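Local coordinates for uncharacterized protein (PDB 4LB8) that is of unknown function, a DUF4848-family protein from Bacteroides thetaiotaomicron that combines a helical region with antiparallel beta sheets, at residues I19-I28 with S53-K61; R175-Y184 with N195-W206. All coordinates share one frame; numbering follows the deposited sequence.

How the contacts relate
Contact 1 and contact 2 lie on opposite sides of the chain's centre, with their nearest atoms about 39 Å apart, so neither holds an element of the other. Contact 1 packs the 19-22/27-30 hairpin against the C-terminal end of helix 48-57 and the residues just after it through apolar side chains; it buries 386 Å², and none of its hydrogen bonds joins one segment to the other. Contact 2 pairs strands 179-188 and 191-201 along a backbone ladder and buries 748 Å². Both are partly buried. F60 and I28 form the inner side of contact 1, whereas contact 2 has an apolar face around L183 and F196 and a polar face that meets the second subunit.

Contact 1. Residues I19-I28 with S53-K61; sequences IEVINDGTMI and SFLNSLSFK
I28 lies across one face of the F60 ring, its CG1 3.5 Å from the ring centroid and 16° off the normal, a CH-pi contact. F60 reaches this place because its CG stands anti to the backbone N (chi1 -179°), which carries the ring in among the residues of the hairpin. The ring's rim meets backbone: the O of G25 comes within 3.3 Å of F60 CD1, and the carbonyl carbon of T26 also lies at the edge. V21 divides its two methyls between neighbours. Its CG1 is 3.7 Å from F60 CD1, while CG2 is 3.9 Å from L58 CD2 and 3.3 Å from L58 O. Farther along, I19 extends CD1 to the edge of the F54 ring, 3.5 Å from CZ, and L58 CD1 lies over a face of that same ring. S59, with positive phi, ends the helix in a Schellman motif, and the chain then leads into F60. Where two residues, T26 and M27, stand opposite the single I22, the hairpin carries a classic beta bulge. Around this packing, helix 33-44 meets I19 and F54 through A39 and V43, N128 touches F60, and I28 pairs with M134 of strand 132-135.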
loop_
_atom_site.group_PDB
_atom_site.type_symbol
_atom_site.label_atom_id
_atom_site.label_comp_id
_atom_site.label_asym_id
_atom_site.label_seq_id
_atom_site.Cartn_x
_atom_site.Cartn_y
_atom_site.Cartn_z
ATOM N N ILE A 19 6.402 25.619 -37.083
ATOM C CA ILE A 19 6.731 24.193 -36.926
ATOM C C ILE A 19 7.086 23.707 -38.321
ATOM O O ILE A 19 6.327 23.947 -39.271
ATOM C CB ILE A 19 5.621 23.306 -36.262
ATOM C CG1 ILE A 19 5.036 23.957 -34.992
ATOM C CG2 ILE A 19 6.145 21.883 -35.965
ATOM C CD1 ILE A 19 3.693 23.339 -34.477
ATOM N N GLU A 20 8.235 23.048 -38.448
ATOM C CA GLU A 20 8.731 22.547 -39.722
ATOM C C GLU A 20 9.137 21.087 -39.568
ATOM O O GLU A 20 9.856 20.747 -38.631
ATOM C CB GLU A 20 9.916 23.414 -40.180
ATOM C CG GLU A 20 10.315 23.222 -41.626
ATOM C CD GLU A 20 11.621 23.875 -42.049
ATOM O OE1 GLU A 20 12.199 24.654 -41.256
ATOM O OE2 GLU A 20 12.066 23.600 -43.187
ATOM N N VAL A 21 8.661 20.227 -40.472
ATOM C CA VAL A 21 9.020 18.811 -40.480
ATOM C C VAL A 21 10.145 18.666 -41.510
ATOM O O VAL A 21 9.952 18.994 -42.687
ATOM C CB VAL A 21 7.839 17.818 -40.722
ATOM C CG1 VAL A 21 8.193 16.427 -40.217
ATOM C CG2 VAL A 21 6.533 18.301 -40.083
ATOM N N ILE A 22 11.345 18.249 -41.051
ATOM C CA ILE A 22 12.520 18.119 -41.917
ATOM C C ILE A 22 13.031 16.661 -41.931
ATOM O O ILE A 22 12.399 15.774 -41.356
ATOM C CB ILE A 22 13.633 19.145 -41.506
ATOM C CG1 ILE A 22 14.275 18.828 -40.127
ATOM C CG2 ILE A 22 13.109 20.589 -41.578
ATOM C CD1 ILE A 22 15.689 19.464 -39.874
ATOM N N ASN A 23 14.163 16.434 -42.633
ATOM C CA ASN A 23 14.891 15.170 -42.799
ATOM C C ASN A 23 13.954 14.039 -43.268
ATOM O O ASN A 23 14.043 12.897 -42.806
ATOM C CB ASN A 23 15.633 14.806 -41.499
ATOM C CG ASN A 23 16.623 15.856 -41.035
ATOM O OD1 ASN A 23 16.941 16.831 -41.739
ATOM N ND2 ASN A 23 17.150 15.671 -39.835
ATOM N N ASP A 24 13.058 14.386 -44.203
ATOM C CA ASP A 24 12.061 13.509 -44.823
ATOM C C ASP A 24 11.118 12.893 -43.772
ATOM O O ASP A 24 11.025 11.668 -43.644
ATOM C CB ASP A 24 12.722 12.437 -45.718
ATOM C CG ASP A 24 13.664 13.017 -46.769
ATOM O OD1 ASP A 24 13.177 13.754 -47.666
ATOM O OD2 ASP A 24 14.888 12.749 -46.685
ATOM N N GLY A 25 10.424 13.785 -43.050
ATOM C CA GLY A 25 9.420 13.490 -42.029
ATOM C C GLY A 25 9.908 12.784 -40.784
ATOM O O GLY A 25 9.105 12.169 -40.075
ATOM N N THR A 26 11.217 12.885 -40.488
ATOM C CA THR A 26 11.858 12.207 -39.352
ATOM C C THR A 26 12.325 13.196 -38.263
ATOM O O THR A 26 12.914 12.774 -37.269
ATOM C CB THR A 26 13.036 11.336 -39.858
ATOM O OG1 THR A 26 14.079 12.160 -40.387
ATOM C CG2 THR A 26 12.604 10.315 -40.903
HETATM N N MSE A 27 12.056 14.497 -38.439
HETATM C CA MSE A 27 12.480 15.504 -37.476
HETATM C C MSE A 27 11.536 16.704 -37.442
HETATM O O MSE A 27 11.217 17.254 -38.491
HETATM C CB MSE A 27 13.913 15.977 -37.829
HETATM C CG MSE A 27 14.553 16.903 -36.782
HETATM SE SE MSE A 27 15.002 16.010 -35.088
HETATM C CE MSE A 27 16.513 15.025 -35.743
ATOM N N ILE A 28 11.134 17.138 -36.237
ATOM C CA ILE A 28 10.359 18.368 -36.009
ATOM C C ILE A 28 11.378 19.468 -35.681
ATOM O O ILE A 28 12.229 19.275 -34.813
ATOM C CB ILE A 28 9.255 18.226 -34.900
ATOM C CG1 ILE A 28 8.043 17.398 -35.367
ATOM C CG2 ILE A 28 8.800 19.588 -34.349
ATOM C CD1 ILE A 28 6.973 18.095 -36.251
ATOM N N SER A 53 -4.780 14.154 -35.224
ATOM C CA SER A 53 -5.075 14.808 -36.504
ATOM C C SER A 53 -4.111 15.937 -36.829
ATOM O O SER A 53 -3.751 16.076 -37.997
ATOM C CB SER A 53 -6.504 15.327 -36.537
ATOM O OG SER A 53 -7.382 14.215 -36.559
ATOM N N PHE A 54 -3.692 16.744 -35.826
ATOM C CA PHE A 54 -2.733 17.843 -36.023
ATOM C C PHE A 54 -1.366 17.268 -36.433
ATOM O O PHE A 54 -0.676 17.872 -37.258
ATOM C CB PHE A 54 -2.624 18.737 -34.764
ATOM C CG PHE A 54 -1.449 19.690 -34.733
ATOM C CD1 PHE A 54 -1.504 20.914 -35.395
ATOM C CD2 PHE A 54 -0.280 19.361 -34.051
ATOM C CE1 PHE A 54 -0.407 21.789 -35.384
ATOM C CE2 PHE A 54 0.819 20.229 -34.051
ATOM C CZ PHE A 54 0.744 21.441 -34.708
ATOM N N LEU A 55 -1.002 16.079 -35.890
ATOM C CA LEU A 55 0.249 15.390 -36.223
ATOM C C LEU A 55 0.150 14.726 -37.601
ATOM O O LEU A 55 1.155 14.662 -38.310
ATOM C CB LEU A 55 0.640 14.363 -35.137
ATOM C CG LEU A 55 1.152 14.963 -33.819
ATOM C CD1 LEU A 55 1.168 13.932 -32.727
ATOM C CD2 LEU A 55 2.507 15.630 -33.988
ATOM N N ASN A 56 -1.066 14.261 -37.984
ATOM C CA ASN A 56 -1.341 13.669 -39.300
ATOM C C ASN A 56 -1.245 14.759 -40.354
ATOM O O ASN A 56 -0.720 14.500 -41.438
ATOM C CB ASN A 56 -2.712 12.963 -39.343
ATOM C CG ASN A 56 -2.857 11.714 -38.478
ATOM O OD1 ASN A 56 -1.899 11.197 -37.869
ATOM N ND2 ASN A 56 -4.091 11.218 -38.368
ATOM N N SER A 57 -1.675 16.005 -40.000
ATOM C CA SER A 57 -1.575 17.218 -40.840
ATOM C C SER A 57 -0.134 17.483 -41.228
ATOM O O SER A 57 0.125 17.949 -42.340
ATOM C CB SER A 57 -2.102 18.451 -40.105
ATOM O OG SER A 57 -3.446 18.314 -39.679
ATOM N N LEU A 58 0.798 17.220 -40.284
ATOM C CA LEU A 58 2.228 17.451 -40.437
ATOM C C LEU A 58 2.980 16.249 -41.037
ATOM O O LEU A 58 4.197 16.330 -41.204
ATOM C CB LEU A 58 2.822 17.786 -39.065
ATOM C CG LEU A 58 2.436 19.121 -38.466
ATOM C CD1 LEU A 58 2.517 19.057 -36.987
ATOM C CD2 LEU A 58 3.364 20.236 -38.957
ATOM N N SER A 59 2.267 15.144 -41.356
ATOM C CA SER A 59 2.819 13.881 -41.888
ATOM C C SER A 59 4.055 13.425 -41.050
ATOM O O SER A 59 5.087 12.990 -41.591
ATOM C CB SER A 59 3.160 14.014 -43.370
ATOM O OG SER A 59 1.995 14.254 -44.141
ATOM N N PHE A 60 3.927 13.557 -39.717
ATOM C CA PHE A 60 4.977 13.228 -38.761
ATOM C C PHE A 60 4.470 12.224 -37.707
ATOM O O PHE A 60 3.485 12.499 -37.016
ATOM C CB PHE A 60 5.520 14.516 -38.094
ATOM C CG PHE A 60 6.632 14.270 -37.105
ATOM C CD1 PHE A 60 7.904 13.916 -37.538
ATOM C CD2 PHE A 60 6.394 14.333 -35.737
ATOM C CE1 PHE A 60 8.918 13.634 -36.619
ATOM C CE2 PHE A 60 7.414 14.056 -34.820
ATOM C CZ PHE A 60 8.667 13.712 -35.267
ATOM N N LYS A 61 5.150 11.058 -37.603
ATOM C CA LYS A 61 4.848 10.047 -36.593
ATOM C C LYS A 61 5.731 10.330 -35.380
ATOM O O LYS A 61 6.962 10.239 -35.466
ATOM C CB LYS A 61 5.041 8.611 -37.132
ATOM C CG LYS A 61 4.708 7.513 -36.119
ATOM C CD LYS A 61 4.135 6.279 -36.804
ATOM C CE LYS A 61 4.231 5.037 -35.951
ATOM N NZ LYS A 61 5.594 4.441 -35.989
#

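Contact 2. Residues R175-Y184 with N195-W206; sequences RQKDRKVGLY and NFTSQKKGVFGW
K180 crosses one face of the W206 indole, CD toward its rim and 3.9 Å from the centroid of the six-membered ring. The aliphatic part of K201 takes the opposite face, its CG 3.6 Å above the plane, so two lysine chains sandwich the indole. At the ring's edge lie R179 N and Q176 O, backbone atoms of the loop and strand start. K180 turns about its CG-CD bond (chi3 78°), which brings NZ beside Q199, whose OE1 accepts from it at 2.7 Å, nearly along the C=O axis. On the other face of the sheet, L183 CD1 is centred over the F196 ring, 3.6 Å from the centroid and 9° off the normal. Y184 presents its edge to T197, with CE2 3.6 Å from OG1.

The backbone ladder sets the register of K180 with Q199, L183 with F196 and the Y184 neighbourhood. K180 with Q199, G182 with T197 and Y184 with N195 are hydrogen-bonded pairs, each with two N-H...O bonds; Y184 N to N195 O and N195 N to Y184 O are both 2.9 Å. At the loop end, D178 O accepts from K201 N at 2.9 Å and from R179 NH1 at 2.7 Å, the donors arriving from opposite faces of its plane.

Farther out, strand 268-275 packs on V181 and L183, Y213 meets the F196 ring, and N254 binds the N195 amide. D111 of the second subunit accepts from Q199 NE2, and R151 of that subunit makes a cation-pi contact with Y184, placing the face of K180, Y184 and Q199 against the second subunit. The N-to-C directions of strands 179-184 and 195-201 differ by 171°, and the alternating hydrogen-bonded and non-hydrogen-bonded pairs are those of an antiparallel beta hairpin, here strands 179-188 and 191-201 within a larger antiparallel sheet.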
loop_
_atom_site.group_PDB
_atom_site.type_symbol
_atom_site.label_atom_id
_atom_site.label_comp_id
_atom_site.label_asym_id
_atom_site.label_seq_id
_atom_site.Cartn_x
_atom_site.Cartn_y
_atom_site.Cartn_z
ATOM N N ARG A 175 -3.857 -1.256 6.376
ATOM C CA ARG A 175 -3.503 -0.011 7.055
ATOM C C ARG A 175 -4.108 1.124 6.266
ATOM O O ARG A 175 -3.761 1.326 5.109
ATOM C CB ARG A 175 -1.994 0.178 7.240
ATOM C CG ARG A 175 -1.671 1.520 7.935
ATOM C CD ARG A 175 -0.189 1.836 8.022
ATOM N NE ARG A 175 0.219 2.610 6.854
ATOM C CZ ARG A 175 0.919 2.117 5.843
ATOM N NH1 ARG A 175 1.345 0.859 5.873
ATOM N NH2 ARG A 175 1.228 2.879 4.815
ATOM N N GLN A 176 -5.040 1.829 6.866
ATOM C CA GLN A 176 -5.690 2.929 6.182
ATOM C C GLN A 176 -5.119 4.260 6.699
ATOM O O GLN A 176 -4.086 4.261 7.349
ATOM C CB GLN A 176 -7.226 2.806 6.322
ATOM C CG GLN A 176 -7.798 1.565 5.612
ATOM C CD GLN A 176 -7.534 1.552 4.111
ATOM O OE1 GLN A 176 -6.970 0.595 3.580
ATOM N NE2 GLN A 176 -7.909 2.626 3.395
ATOM N N LYS A 177 -5.746 5.385 6.367
ATOM C CA LYS A 177 -5.222 6.697 6.716
ATOM C C LYS A 177 -5.126 6.934 8.254
ATOM O O LYS A 177 -4.161 7.557 8.696
ATOM C CB LYS A 177 -6.016 7.815 5.997
ATOM C CG LYS A 177 -7.343 8.206 6.592
ATOM C CD LYS A 177 -7.411 9.713 6.794
ATOM C CE LYS A 177 -8.540 10.126 7.707
ATOM N NZ LYS A 177 -9.868 9.900 7.083
ATOM N N ASP A 178 -6.088 6.434 9.052
ATOM C CA ASP A 178 -6.040 6.646 10.494
ATOM C C ASP A 178 -6.521 5.423 11.294
ATOM O O ASP A 178 -6.622 5.512 12.516
ATOM C CB ASP A 178 -6.785 7.927 10.906
ATOM C CG ASP A 178 -8.277 7.970 10.656
ATOM O OD1 ASP A 178 -8.844 6.933 10.253
ATOM O OD2 ASP A 178 -8.885 9.031 10.902
ATOM N N ARG A 179 -6.725 4.264 10.607
ATOM C CA ARG A 179 -7.088 2.970 11.191
ATOM C C ARG A 179 -6.276 1.821 10.539
ATOM O O ARG A 179 -6.078 1.839 9.327
ATOM C CB ARG A 179 -8.595 2.691 11.042
ATOM C CG ARG A 179 -9.551 3.689 11.692
ATOM C CD ARG A 179 -9.495 3.696 13.205
ATOM N NE ARG A 179 -10.408 4.679 13.787
ATOM C CZ ARG A 179 -10.094 5.949 14.036
ATOM N NH1 ARG A 179 -8.883 6.411 13.747
ATOM N NH2 ARG A 179 -10.991 6.771 14.560
ATOM N N LYS A 180 -5.817 0.840 11.344
ATOM C CA LYS A 180 -5.088 -0.385 10.941
ATOM C C LYS A 180 -5.786 -1.625 11.483
ATOM O O LYS A 180 -6.298 -1.592 12.604
ATOM C CB LYS A 180 -3.635 -0.448 11.506
ATOM C CG LYS A 180 -2.643 0.565 11.038
ATOM C CD LYS A 180 -1.381 0.594 11.924
ATOM C CE LYS A 180 -0.386 -0.513 11.668
ATOM N NZ LYS A 180 0.894 -0.276 12.389
ATOM N N VAL A 181 -5.695 -2.741 10.759
ATOM C CA VAL A 181 -6.199 -4.027 11.245
ATOM C C VAL A 181 -5.288 -5.161 10.704
ATOM O O VAL A 181 -4.791 -5.089 9.591
ATOM C CB VAL A 181 -7.717 -4.247 10.967
ATOM C CG1 VAL A 181 -8.016 -4.421 9.486
ATOM C CG2 VAL A 181 -8.282 -5.401 11.804
ATOM N N GLY A 182 -5.060 -6.167 11.521
ATOM C CA GLY A 182 -4.261 -7.322 11.146
ATOM C C GLY A 182 -4.747 -8.628 11.747
ATOM O O GLY A 182 -5.421 -8.637 12.778
ATOM N N LEU A 183 -4.423 -9.731 11.059
ATOM C CA LEU A 183 -4.647 -11.106 11.472
ATOM C C LEU A 183 -3.371 -11.886 11.122
ATOM O O LEU A 183 -3.046 -12.074 9.940
ATOM C CB LEU A 183 -5.906 -11.726 10.847
ATOM C CG LEU A 183 -6.248 -13.175 11.275
ATOM C CD1 LEU A 183 -6.335 -13.326 12.768
ATOM C CD2 LEU A 183 -7.523 -13.630 10.608
ATOM N N TYR A 184 -2.622 -12.263 12.175
ATOM C CA TYR A 184 -1.347 -12.950 12.094
ATOM C C TYR A 184 -1.516 -14.354 12.651
ATOM O O TYR A 184 -2.054 -14.511 13.746
ATOM C CB TYR A 184 -0.242 -12.125 12.819
ATOM C CG TYR A 184 -0.086 -10.758 12.176
ATOM C CD1 TYR A 184 0.739 -10.578 11.064
ATOM C CD2 TYR A 184 -0.882 -9.679 12.576
ATOM C CE1 TYR A 184 0.783 -9.361 10.376
ATOM C CE2 TYR A 184 -0.847 -8.458 11.893
ATOM C CZ TYR A 184 -0.009 -8.304 10.798
ATOM O OH TYR A 184 0.072 -7.100 10.145
ATOM N N ASN A 195 -3.311 -13.649 16.177
ATOM C CA ASN A 195 -3.123 -12.325 16.729
ATOM C C ASN A 195 -3.963 -11.344 15.880
ATOM O O ASN A 195 -3.753 -11.224 14.675
ATOM C CB ASN A 195 -1.626 -11.943 16.779
ATOM C CG ASN A 195 -1.255 -10.684 17.555
ATOM O OD1 ASN A 195 -0.151 -10.160 17.408
ATOM N ND2 ASN A 195 -2.139 -10.144 18.378
ATOM N N PHE A 196 -5.013 -10.781 16.501
ATOM C CA PHE A 196 -5.917 -9.777 15.942
ATOM C C PHE A 196 -5.423 -8.463 16.461
ATOM O O PHE A 196 -5.269 -8.317 17.677
ATOM C CB PHE A 196 -7.372 -10.028 16.349
ATOM C CG PHE A 196 -8.056 -11.253 15.796
ATOM C CD1 PHE A 196 -7.935 -12.484 16.430
ATOM C CD2 PHE A 196 -8.910 -11.158 14.703
ATOM C CE1 PHE A 196 -8.611 -13.612 15.948
ATOM C CE2 PHE A 196 -9.595 -12.296 14.222
ATOM C CZ PHE A 196 -9.443 -13.512 14.853
ATOM N N THR A 197 -5.104 -7.525 15.553
ATOM C CA THR A 197 -4.522 -6.229 15.926
ATOM C C THR A 197 -5.286 -5.027 15.328
ATOM O O THR A 197 -5.868 -5.123 14.244
ATOM C CB THR A 197 -3.028 -6.157 15.511
ATOM O OG1 THR A 197 -2.898 -6.524 14.141
ATOM C CG2 THR A 197 -2.120 -7.035 16.368
ATOM N N SER A 198 -5.273 -3.898 16.051
ATOM C CA SER A 198 -5.907 -2.685 15.589
ATOM C C SER A 198 -5.282 -1.479 16.242
ATOM O O SER A 198 -5.026 -1.463 17.459
ATOM C CB SER A 198 -7.416 -2.701 15.819
ATOM O OG SER A 198 -7.779 -2.317 17.135
ATOM N N GLN A 199 -5.050 -0.459 15.417
ATOM C CA GLN A 199 -4.471 0.804 15.835
ATOM C C GLN A 199 -5.209 1.976 15.195
ATOM O O GLN A 199 -5.844 1.814 14.153
ATOM C CB GLN A 199 -2.981 0.855 15.477
ATOM C CG GLN A 199 -2.114 -0.142 16.240
ATOM C CD GLN A 199 -0.648 0.136 16.025
ATOM O OE1 GLN A 199 -0.148 0.139 14.899
ATOM N NE2 GLN A 199 0.071 0.420 17.096
ATOM N N LYS A 200 -5.144 3.143 15.851
ATOM C CA LYS A 200 -5.697 4.420 15.402
ATOM C C LYS A 200 -4.565 5.435 15.393
ATOM O O LYS A 200 -3.694 5.387 16.273
ATOM C CB LYS A 200 -6.892 4.905 16.275
ATOM C CG LYS A 200 -6.662 4.841 17.793
ATOM C CD LYS A 200 -6.241 6.157 18.424
ATOM C CE LYS A 200 -5.275 5.944 19.568
ATOM N NZ LYS A 200 -4.230 7.012 19.605
ATOM N N LYS A 201 -4.570 6.347 14.411
ATOM C CA LYS A 201 -3.557 7.381 14.299
ATOM C C LYS A 201 -3.996 8.592 15.130
ATOM O O LYS A 201 -5.084 9.124 14.920
ATOM C CB LYS A 201 -3.344 7.752 12.817
ATOM C CG LYS A 201 -1.960 8.271 12.433
ATOM C CD LYS A 201 -1.978 8.804 10.989
ATOM C CE LYS A 201 -0.686 9.461 10.526
ATOM N NZ LYS A 201 0.354 8.474 10.094
ATOM N N GLY A 202 -3.168 8.960 16.105
ATOM C CA GLY A 202 -3.354 10.107 16.989
ATOM C C GLY A 202 -2.391 11.225 16.629
ATOM O O GLY A 202 -1.754 11.180 15.572
ATOM N N VAL A 203 -2.252 12.221 17.509
ATOM C CA VAL A 203 -1.367 13.375 17.293
ATOM C C VAL A 203 0.113 13.002 17.332
ATOM O O VAL A 203 0.937 13.708 16.742
ATOM C CB VAL A 203 -1.621 14.536 18.291
ATOM C CG1 VAL A 203 -2.271 15.721 17.588
ATOM C CG2 VAL A 203 -2.439 14.091 19.504
ATOM N N PHE A 204 0.447 11.921 18.049
ATOM C CA PHE A 204 1.819 11.483 18.263
ATOM C C PHE A 204 2.173 10.242 17.468
ATOM O O PHE A 204 3.338 9.855 17.445
ATOM C CB PHE A 204 2.047 11.240 19.767
ATOM C CG PHE A 204 1.843 12.500 20.576
ATOM C CD1 PHE A 204 2.715 13.578 20.448
ATOM C CD2 PHE A 204 0.738 12.641 21.406
ATOM C CE1 PHE A 204 2.490 14.768 21.148
ATOM C CE2 PHE A 204 0.520 13.826 22.111
ATOM C CZ PHE A 204 1.396 14.882 21.976
ATOM N N GLY A 205 1.175 9.632 16.838
ATOM C CA GLY A 205 1.343 8.435 16.035
ATOM C C GLY A 205 0.326 7.355 16.315
ATOM O O GLY A 205 -0.715 7.615 16.920
ATOM N N TRP A 206 0.638 6.127 15.871
ATOM C CA TRP A 206 -0.211 4.948 16.027
ATOM C C TRP A 206 -0.100 4.352 17.422
ATOM O O TRP A 206 0.988 4.175 17.970
ATOM C CB TRP A 206 0.122 3.894 14.970
ATOM C CG TRP A 206 -0.081 4.395 13.577
ATOM C CD1 TRP A 206 0.843 5.004 12.781
ATOM C CD2 TRP A 206 -1.280 4.299 12.800
ATOM N NE1 TRP A 206 0.289 5.312 11.557
ATOM C CE2 TRP A 206 -1.014 4.889 11.540
ATOM C CE3 TRP A 206 -2.558 3.774 13.044
ATOM C CZ2 TRP A 206 -1.990 5.000 10.539
ATOM C CZ3 TRP A 206 -3.517 3.859 12.041
ATOM C CH2 TRP A 206 -3.230 4.467 10.807
#